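Local atomic coordinates of cellobiose 2-epimerase (Ruminococcus albus, PDB entry 3VW5), a protein that interconverts cellobiose and 4-O-beta-D-glucosyl-D-mannose by inverting C2 of the reducing-end sugar, without prior modification of the sugar. Residues A[190-194]-A[253-258]; A[249-253]-A[381-385]. The protein carries 2 engineered substitutions. One frame throughout, in Å; residues are numbered along the deposited sequence.

Contact 1: residues A[190-194]-A[253-258]; sequences TELYK and RACDVL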
loop_
_atom_site.group_PDB
_atom_site.type_symbol
_atom_site.label_atom_id
_atom_site.label_comp_id
_atom_site.label_asym_id
_atom_site.label_seq_id
_atom_site.Cartn_x
_atom_site.Cartn_y
_atom_site.Cartn_z
ATOM N N THR A 190 8.095 -9.796 -1.072
ATOM C CA THR A 190 7.240 -10.892 -0.643
ATOM C C THR A 190 6.480 -11.457 -1.837
ATOM O O THR A 190 6.392 -12.667 -1.998
ATOM C CB THR A 190 6.233 -10.458 0.438
ATOM O OG1 THR A 190 6.943 -9.994 1.584
ATOM C CG2 THR A 190 5.347 -11.630 0.847
ATOM N N GLU A 191 5.946 -10.582 -2.681
ATOM C CA GLU A 191 5.092 -11.017 -3.781
ATOM C C GLU A 191 5.920 -11.634 -4.905
ATOM O O GLU A 191 5.485 -12.583 -5.532
ATOM C CB GLU A 191 4.218 -9.852 -4.301
ATOM C CG GLU A 191 3.127 -10.228 -5.306
ATOM C CD GLU A 191 1.980 -11.033 -4.684
ATOM O OE1 GLU A 191 1.007 -11.368 -5.413
ATOM O OE2 GLU A 191 2.042 -11.333 -3.466
ATOM N N LEU A 192 7.104 -11.084 -5.155
ATOM C CA LEU A 192 8.019 -11.617 -6.160
ATOM C C LEU A 192 8.480 -13.002 -5.747
ATOM O O LEU A 192 8.698 -13.856 -6.585
ATOM C CB LEU A 192 9.256 -10.729 -6.307
ATOM C CG LEU A 192 9.756 -10.436 -7.726
ATOM C CD1 LEU A 192 11.253 -10.112 -7.715
ATOM C CD2 LEU A 192 9.438 -11.571 -8.683
ATOM N N TYR A 193 8.639 -13.221 -4.448
ATOM C CA TYR A 193 9.109 -14.517 -3.982
ATOM C C TYR A 193 7.967 -15.525 -4.051
ATOM O O TYR A 193 8.151 -16.660 -4.471
ATOM C CB TYR A 193 9.682 -14.420 -2.566
ATOM C CG TYR A 193 10.235 -15.717 -2.048
ATOM C CD1 TYR A 193 11.545 -16.104 -2.331
ATOM C CD2 TYR A 193 9.449 -16.564 -1.291
ATOM C CE1 TYR A 193 12.053 -17.292 -1.869
ATOM C CE2 TYR A 193 9.943 -17.762 -0.817
ATOM C CZ TYR A 193 11.253 -18.123 -1.107
ATOM O OH TYR A 193 11.746 -19.327 -0.634
ATOM N N LYS A 194 6.781 -15.091 -3.642
ATOM C CA LYS A 194 5.575 -15.896 -3.778
ATOM C C LYS A 194 5.429 -16.357 -5.223
ATOM O O LYS A 194 5.100 -17.509 -5.490
ATOM C CB LYS A 194 4.350 -15.077 -3.350
ATOM C CG LYS A 194 3.005 -15.743 -3.591
ATOM C CD LYS A 194 2.116 -15.597 -2.370
ATOM C CE LYS A 194 1.589 -16.955 -1.893
ATOM N NZ LYS A 194 0.882 -16.853 -0.570
ATOM N N ARG A 253 2.974 -11.786 6.783
ATOM C CA ARG A 253 2.807 -12.277 5.422
ATOM C C ARG A 253 4.164 -12.650 4.844
ATOM O O ARG A 253 4.334 -13.748 4.330
ATOM C CB ARG A 253 2.112 -11.228 4.548
ATOM C CG ARG A 253 2.056 -11.523 3.037
ATOM C CD ARG A 253 1.275 -12.788 2.705
ATOM N NE ARG A 253 0.201 -13.062 3.655
ATOM C CZ ARG A 253 -1.064 -12.660 3.502
ATOM N NH1 ARG A 253 -1.419 -11.947 2.429
ATOM N NH2 ARG A 253 -1.978 -12.968 4.430
ATOM N N ALA A 254 5.130 -11.740 4.947
ATOM C CA ALA A 254 6.491 -11.994 4.457
ATOM C C ALA A 254 7.107 -13.265 5.075
ATOM O O ALA A 254 7.690 -14.094 4.371
ATOM C CB ALA A 254 7.401 -10.767 4.690
ATOM N N CYS A 255 6.970 -13.410 6.389
ATOM C CA CYS A 255 7.537 -14.546 7.100
ATOM C C CYS A 255 6.861 -15.859 6.729
ATOM O O CYS A 255 7.502 -16.915 6.733
ATOM C CB CYS A 255 7.464 -14.330 8.609
ATOM S SG CYS A 255 8.557 -13.035 9.184
ATOM N N ASP A 256 5.564 -15.800 6.430
ATOM C CA ASP A 256 4.812 -16.996 6.036
ATOM C C ASP A 256 5.208 -17.443 4.635
ATOM O O ASP A 256 5.314 -18.640 4.370
ATOM C CB ASP A 256 3.298 -16.742 6.088
ATOM C CG ASP A 256 2.770 -16.664 7.509
ATOM O OD1 ASP A 256 3.497 -17.120 8.420
ATOM O OD2 ASP A 256 1.642 -16.153 7.724
ATOM N N VAL A 257 5.422 -16.471 3.750
ATOM C CA VAL A 257 5.810 -16.755 2.381
ATOM C C VAL A 257 7.243 -17.295 2.307
ATOM O O VAL A 257 7.560 -18.119 1.453
ATOM C CB VAL A 257 5.616 -15.512 1.471
ATOM C CG1 VAL A 257 6.196 -15.751 0.098
ATOM C CG2 VAL A 257 4.135 -15.164 1.367
ATOM N N LEU A 258 8.103 -16.850 3.218
ATOM C CA LEU A 258 9.457 -17.391 3.306
ATOM C C LEU A 258 9.421 -18.787 3.916
ATOM O O LEU A 258 10.157 -19.683 3.502
ATOM C CB LEU A 258 10.367 -16.467 4.119
ATOM C CG LEU A 258 10.750 -15.211 3.337
ATOM C CD1 LEU A 258 11.604 -14.260 4.150
ATOM C CD2 LEU A 258 11.465 -15.634 2.069
#

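Contact 2: residues A[249-253]-A[381-385]; sequences WLMDR and EVITR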
loop_
_atom_site.group_PDB
_atom_site.type_symbol
_atom_site.label_atom_id
_atom_site.label_comp_id
_atom_site.label_asym_id
_atom_site.label_seq_id
_atom_site.Cartn_x
_atom_site.Cartn_y
_atom_site.Cartn_z
ATOM N N TRP A 249 0.664 -7.020 9.756
ATOM C CA TRP A 249 0.222 -8.145 8.931
ATOM C C TRP A 249 1.095 -8.362 7.687
ATOM O O TRP A 249 1.271 -9.484 7.237
ATOM C CB TRP A 249 -1.267 -8.057 8.575
ATOM C CG TRP A 249 -1.654 -7.083 7.494
ATOM C CD1 TRP A 249 -2.078 -5.799 7.674
ATOM C CD2 TRP A 249 -1.710 -7.325 6.080
ATOM N NE1 TRP A 249 -2.378 -5.221 6.464
ATOM C CE2 TRP A 249 -2.163 -6.134 5.470
ATOM C CE3 TRP A 249 -1.423 -8.428 5.271
ATOM C CZ2 TRP A 249 -2.333 -6.014 4.082
ATOM C CZ3 TRP A 249 -1.588 -8.306 3.896
ATOM C CH2 TRP A 249 -2.039 -7.106 3.312
ATOM N N LEU A 250 1.659 -7.283 7.160
ATOM C CA LEU A 250 2.553 -7.353 6.016
ATOM C C LEU A 250 3.818 -8.135 6.357
ATOM O O LEU A 250 4.330 -8.900 5.543
ATOM C CB LEU A 250 2.928 -5.946 5.570
ATOM C CG LEU A 250 2.354 -5.485 4.237
ATOM C CD1 LEU A 250 1.094 -6.254 3.906
ATOM C CD2 LEU A 250 2.126 -3.990 4.247
ATOM N N MET A 251 4.330 -7.939 7.565
ATOM C CA MET A 251 5.542 -8.627 7.970
ATOM C C MET A 251 5.307 -10.119 8.258
ATOM O O MET A 251 6.162 -10.955 7.941
ATOM C CB MET A 251 6.186 -7.909 9.150
ATOM C CG MET A 251 6.954 -6.685 8.728
ATOM S SD MET A 251 7.891 -5.875 10.049
ATOM C CE MET A 251 6.627 -5.450 11.232
ATOM N N ASP A 252 4.154 -10.440 8.849
ATOM C CA ASP A 252 3.753 -11.830 9.060
ATOM C C ASP A 252 3.605 -12.498 7.713
ATOM O O ASP A 252 4.053 -13.625 7.517
ATOM C CB ASP A 252 2.424 -11.930 9.818
ATOM C CG ASP A 252 2.569 -11.640 11.302
ATOM O OD1 ASP A 252 3.705 -11.692 11.817
ATOM O OD2 ASP A 252 1.540 -11.359 11.957
ATOM N N ARG A 253 2.974 -11.786 6.783
ATOM C CA ARG A 253 2.807 -12.277 5.422
ATOM C C ARG A 253 4.164 -12.650 4.844
ATOM O O ARG A 253 4.334 -13.748 4.330
ATOM C CB ARG A 253 2.112 -11.228 4.548
ATOM C CG ARG A 253 2.056 -11.523 3.037
ATOM C CD ARG A 253 1.275 -12.788 2.705
ATOM N NE ARG A 253 0.201 -13.062 3.655
ATOM C CZ ARG A 253 -1.064 -12.660 3.502
ATOM N NH1 ARG A 253 -1.419 -11.947 2.429
ATOM N NH2 ARG A 253 -1.978 -12.968 4.430
ATOM N N GLU A 381 -8.614 -9.532 1.582
ATOM C CA GLU A 381 -7.932 -10.196 2.682
ATOM C C GLU A 381 -8.934 -10.785 3.658
ATOM O O GLU A 381 -8.687 -11.830 4.263
ATOM C CB GLU A 381 -6.984 -9.233 3.400
ATOM C CG GLU A 381 -5.613 -9.071 2.746
ATOM C CD GLU A 381 -4.683 -10.281 2.945
ATOM O OE1 GLU A 381 -4.806 -10.994 3.981
ATOM O OE2 GLU A 381 -3.815 -10.505 2.060
ATOM N N VAL A 382 -10.067 -10.101 3.805
ATOM C CA VAL A 382 -11.103 -10.488 4.758
ATOM C C VAL A 382 -11.778 -11.732 4.232
ATOM O O VAL A 382 -11.955 -12.725 4.953
ATOM C CB VAL A 382 -12.163 -9.381 4.930
ATOM C CG1 VAL A 382 -13.428 -9.948 5.572
ATOM C CG2 VAL A 382 -11.608 -8.217 5.754
ATOM N N ILE A 383 -12.140 -11.657 2.956
ATOM C CA ILE A 383 -12.727 -12.771 2.245
ATOM C C ILE A 383 -11.832 -13.997 2.380
ATOM O O ILE A 383 -12.278 -15.077 2.771
ATOM C CB ILE A 383 -12.911 -12.426 0.751
ATOM C CG1 ILE A 383 -14.140 -11.534 0.567
ATOM C CG2 ILE A 383 -13.017 -13.697 -0.080
ATOM C CD1 ILE A 383 -14.288 -10.985 -0.818
ATOM N N THR A 384 -10.556 -13.802 2.081
ATOM C CA THR A 384 -9.599 -14.894 1.974
ATOM C C THR A 384 -9.247 -15.559 3.308
ATOM O O THR A 384 -8.973 -16.755 3.347
ATOM C CB THR A 384 -8.318 -14.390 1.288
ATOM O OG1 THR A 384 -8.408 -14.646 -0.121
ATOM C CG2 THR A 384 -7.091 -15.070 1.855
ATOM N N ARG A 385 -9.253 -14.788 4.394
ATOM C CA ARG A 385 -8.924 -15.325 5.712
ATOM C C ARG A 385 -10.115 -16.043 6.340
ATOM O O ARG A 385 -9.977 -16.787 7.307
ATOM C CB ARG A 385 -8.460 -14.198 6.639
ATOM C CG ARG A 385 -7.165 -13.551 6.209
ATOM C CD ARG A 385 -6.844 -12.368 7.072
ATOM N NE ARG A 385 -5.710 -11.630 6.529
ATOM C CZ ARG A 385 -4.510 -11.571 7.099
ATOM N NH1 ARG A 385 -4.278 -12.197 8.251
ATOM N NH2 ARG A 385 -3.543 -10.871 6.518
HETATM O O HOH W 1 -0.720 -11.546 7.299
#

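Contact 1: residues A[190-194]-A[253-258]
Arg-253 lays the aliphatic CG of its side chain against the CG2 methyl of Thr-190, and with this touch two helices of the (alpha/alpha)6 barrel begin to pack. Their short segments run in nearly the same direction, 22° apart, with axes 9.6 Å from each other, and the backbones come nearest at Thr-190 and Ala-254, whose CA atoms are 5.3 Å apart. Ala-254 sets its CB beside Thr-190 OG1, a hydroxyl already hydrogen-bonded to Ile-186 O one turn back on its own helix. Next comes Val-257, the main wedge. With CG1 anti to the backbone N (chi1 172°), Val-257 CG1 is turned onto Tyr-193 CD2, 3.6 Å away in the plane of the ring, while also lying against Thr-190 O and Lys-194 CB. The other methyl, Val-257 CG2, meets Thr-190 CG2 at 3.8 Å. The carbonyl O of Val-257 also lies near the ring plane, by CE2. Leu-258 completes the grip on the tyrosine, whose OH is tied to Glu-199 beyond the contact. Crossing the phenol at about a right angle, it makes a CH-pi contact in which Leu-258 CD2 stands 3.9 Å from the Tyr-193 centroid, almost directly above the centre of one face.

Contact 2: residues A[249-253]-A[381-385]
Glu-381 and Arg-253 approach each other from opposite directions, carboxylate against guanidinium, and their salt bridge spans two helix segments whose axes are 14.9 Å apart. The two flat groups are only moderately tilted against each other. Arg-253 NH1 lies 2.8 Å from Glu-381 OE2, bonding to its syn side through a fairly straight N-H (159°) close to the guanidinium plane, whereas Arg-253 NH2 makes just a weak bond, 3.5 Å long, to Glu-381 OE1. That second oxygen belongs mainly to Arg-385, one turn further along the same helix: Arg-385 NE reaches Glu-381 OE1 at 2.8 Å, nearly in line with the C-O bond, and Arg-385 NH2 adds a weak bond. Arg-253 NH2 lies 3.3 Å from Arg-385 NH2, over one face of the Arg-385 guanidinium; these two donors do not bond each other, and the shared carboxylate probably offsets their like charges. With an alanine at Glu-381 the carboxylate would be gone, and the two guanidinium groups would probably be left close together without the anion that joins them.

Trp-249 flanks the network. Its CG lies between the backbone N and the carbonyl carbon (chi1 77°), which brings the six-membered ring against the Glu-381 carboxylate and the Arg-385 guanidinium, whose atoms meet it obliquely. The indole stands almost perpendicular (87°) to the Arg-385 guanidinium, with Trp-249 CE3 at 3.5 Å from Arg-385 NH2, while CZ3 comes near Glu-381 OE2. A water accepts a bond from Arg-385 NH2 and donates one to Trp-249 O. Helix 303-318 anchors the far ends: Glu-308 takes the indole NE1, and Gln-318 and Asn-315 take Arg-385 NH1. Here a salt-bridge network of two arginines round one glutamate connects long side chains from well-separated helices of the (alpha/alpha)6 barrel.

Helix 241-258 takes part in both contacts, and Arg-253 belongs to each: its aliphatic part packs in contact 1 and its guanidinium bonds in contact 2. The centres lie about 11 Å apart, on the same side of the chain's centre. Along the sequence the segments alternate, 190-194 and 249-253 preceding 253-258 and 381-385, so the spans that they close overlap. Contact 1 joins helix 241-258 to the earlier helix 179-196 through close, mostly apolar packing, whereas contact 2 reaches the late helix 373-385 through charged side chains. One helix of the barrel is thereby tied both to an earlier part of the chain and to its C-terminal helix.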